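Local coordinates for protein NAD-dependent epimerase/dehydratase (Methylobacillus flagellatus KT, PDB 3GPI) that is of unknown function but probably binds a nicotinamide adenine dinucleotide through a Rossmann-type domain of the epimerase/dehydratase family, at residues Y158-L163 with I185-G190. Residues are numbered along the deposited sequence; the frame is centred on the assembly and turned at random.
Sequences YGPGRL and IHRDDG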
loop_
_atom_site.group_PDB
_atom_site.type_symbol
_atom_site.label_atom_id
_atom_site.label_comp_id
_atom_site.label_asym_id
_atom_site.label_seq_id
_atom_site.Cartn_x
_atom_site.Cartn_y
_atom_site.Cartn_z
ATOM N N TYR A 158 4.425 -5.073 4.506
ATOM C CA TYR A 158 5.394 -6.170 4.792
ATOM C C TYR A 158 4.904 -7.399 4.085
ATOM O O TYR A 158 3.751 -7.464 3.641
ATOM C CB TYR A 158 5.553 -6.426 6.291
ATOM C CG TYR A 158 4.402 -7.101 7.004
ATOM C CD1 TYR A 158 4.576 -8.365 7.552
ATOM C CD2 TYR A 158 3.137 -6.513 7.157
ATOM C CE1 TYR A 158 3.590 -9.022 8.235
ATOM C CE2 TYR A 158 2.139 -7.169 7.847
ATOM C CZ TYR A 158 2.354 -8.420 8.399
ATOM O OH TYR A 158 1.370 -9.052 9.098
ATOM N N GLY A 159 5.778 -8.373 3.931
ATOM C CA GLY A 159 5.370 -9.585 3.203
ATOM C C GLY A 159 6.626 -10.141 2.568
ATOM O O GLY A 159 7.725 -9.705 2.910
ATOM N N PRO A 160 6.483 -11.066 1.596
ATOM C CA PRO A 160 7.660 -11.592 0.891
ATOM C C PRO A 160 8.466 -10.464 0.246
ATOM O O PRO A 160 7.897 -9.512 -0.286
ATOM C CB PRO A 160 7.028 -12.535 -0.155
ATOM C CG PRO A 160 5.710 -12.920 0.463
ATOM C CD PRO A 160 5.232 -11.604 1.056
ATOM N N GLY A 161 9.788 -10.498 0.351
ATOM C CA GLY A 161 10.594 -9.391 -0.168
ATOM C C GLY A 161 10.543 -8.058 0.571
ATOM O O GLY A 161 11.184 -7.079 0.150
ATOM N N ARG A 162 9.787 -8.025 1.683
ATOM C CA ARG A 162 9.754 -6.892 2.627
ATOM C C ARG A 162 9.893 -7.429 4.042
ATOM O O ARG A 162 8.972 -7.349 4.865
ATOM C CB ARG A 162 8.477 -6.080 2.474
ATOM C CG ARG A 162 8.448 -5.276 1.193
ATOM C CD ARG A 162 7.090 -4.708 1.059
ATOM N NE ARG A 162 6.817 -4.082 -0.223
ATOM C CZ ARG A 162 6.883 -2.778 -0.461
ATOM N NH1 ARG A 162 7.290 -1.922 0.480
ATOM N NH2 ARG A 162 6.564 -2.326 -1.667
ATOM N N LEU A 163 11.067 -7.995 4.296
ATOM C CA LEU A 163 11.374 -8.671 5.548
ATOM C C LEU A 163 12.347 -7.895 6.442
ATOM O O LEU A 163 12.976 -8.492 7.347
ATOM C CB LEU A 163 11.965 -10.069 5.262
ATOM C CG LEU A 163 11.077 -10.973 4.399
ATOM C CD1 LEU A 163 11.837 -12.271 4.076
ATOM C CD2 LEU A 163 9.740 -11.317 5.036
ATOM N N ILE A 185 0.530 -3.287 7.010
ATOM C CA ILE A 185 -0.425 -4.029 6.211
ATOM C C ILE A 185 0.386 -5.043 5.429
ATOM O O ILE A 185 1.391 -4.725 4.826
ATOM C CB ILE A 185 -1.257 -3.057 5.296
ATOM C CG1 ILE A 185 -2.373 -3.807 4.539
ATOM C CG2 ILE A 185 -0.364 -2.282 4.340
ATOM C CD1 ILE A 185 -3.588 -4.236 5.438
ATOM N N HIS A 186 -0.084 -6.287 5.410
ATOM C CA HIS A 186 0.594 -7.288 4.615
ATOM C C HIS A 186 0.292 -7.034 3.136
ATOM O O HIS A 186 -0.847 -6.701 2.773
ATOM C CB HIS A 186 0.047 -8.663 4.999
ATOM C CG HIS A 186 0.849 -9.816 4.460
ATOM N ND1 HIS A 186 0.855 -10.170 3.116
ATOM C CD2 HIS A 186 1.654 -10.703 5.094
ATOM C CE1 HIS A 186 1.637 -11.228 2.957
ATOM N NE2 HIS A 186 2.124 -11.578 4.140
ATOM N N ARG A 187 1.301 -7.173 2.287
ATOM C CA ARG A 187 1.125 -7.035 0.835
ATOM C C ARG A 187 -0.132 -7.733 0.325
ATOM O O ARG A 187 -0.871 -7.180 -0.497
ATOM C CB ARG A 187 2.343 -7.599 0.109
ATOM C CG ARG A 187 2.274 -7.543 -1.425
ATOM C CD ARG A 187 3.208 -8.623 -2.023
ATOM N NE ARG A 187 2.694 -9.975 -1.841
ATOM C CZ ARG A 187 3.315 -11.079 -2.225
ATOM N NH1 ARG A 187 4.505 -11.005 -2.803
ATOM N NH2 ARG A 187 2.768 -12.257 -1.977
ATOM N N ASP A 188 -0.394 -8.955 0.776
ATOM C CA ASP A 188 -1.520 -9.693 0.219
ATOM C C ASP A 188 -2.855 -9.133 0.681
ATOM O O ASP A 188 -3.842 -9.215 -0.043
ATOM C CB ASP A 188 -1.467 -11.152 0.607
ATOM C CG ASP A 188 -0.313 -11.908 -0.033
ATOM O OD1 ASP A 188 0.435 -11.385 -0.869
ATOM O OD2 ASP A 188 -0.204 -13.119 0.283
ATOM N N ASP A 189 -2.923 -8.587 1.898
ATOM C CA ASP A 189 -4.144 -7.886 2.288
ATOM C C ASP A 189 -4.338 -6.581 1.546
ATOM O O ASP A 189 -5.466 -6.208 1.221
ATOM C CB ASP A 189 -4.148 -7.617 3.811
ATOM C CG ASP A 189 -4.667 -8.798 4.594
ATOM O OD1 ASP A 189 -5.742 -9.307 4.201
ATOM O OD2 ASP A 189 -4.051 -9.176 5.621
ATOM N N GLY A 190 -3.266 -5.820 1.304
ATOM C CA GLY A 190 -3.413 -4.594 0.530
ATOM C C GLY A 190 -3.966 -4.929 -0.861
ATOM O O GLY A 190 -4.885 -4.266 -1.342
HETATM O O HOH W 1 6.781 -8.942 -2.467
#
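Tyr158 and His186 pair as neighbours in parallel strands, and both backbone polar groups of Tyr158 are satisfied across the bridge. Tyr158 N donates to Ile185 O at 3.1 Å, while Tyr158 O takes Arg187 N at 2.8 Å with an N-H...O angle of 165°. The same oxygen lies over one face of the His186 imidazole, beside Gly159 CA, which makes a CH-pi contact there. An edge-to-face pair joins the two rings: the imidazole edge meets the phenol face, CD2 leading, with planes at 69°. With CG anti to the backbone N (chi1 -168°), His186 turns ND1 back to accept Asp188 N at 2.9 Å, in the ring plane, capping the helix that starts at Arg187. The guanidinium of Arg187 forms a salt bridge to Asp188, NE (2.8 Å) and NH2 (2.7 Å) converging in its plane on the single oxygen OD1. Pro160 CD sits 3.8 Å above the centre of that guanidinium, whose NH1 donates to a water. Replacing Arg187 by an alanine would remove the guanidinium, and Asp188 OD1 would probably lose both donors and Pro160 its flat partner. The contact thus joins the ends of parallel strands 149-158 and 181-186 at the start of helix 187-201, consistent with the family's Rossmann-type sheet, with helix 266-277 packing on Tyr158 and Pro160 through Leu273.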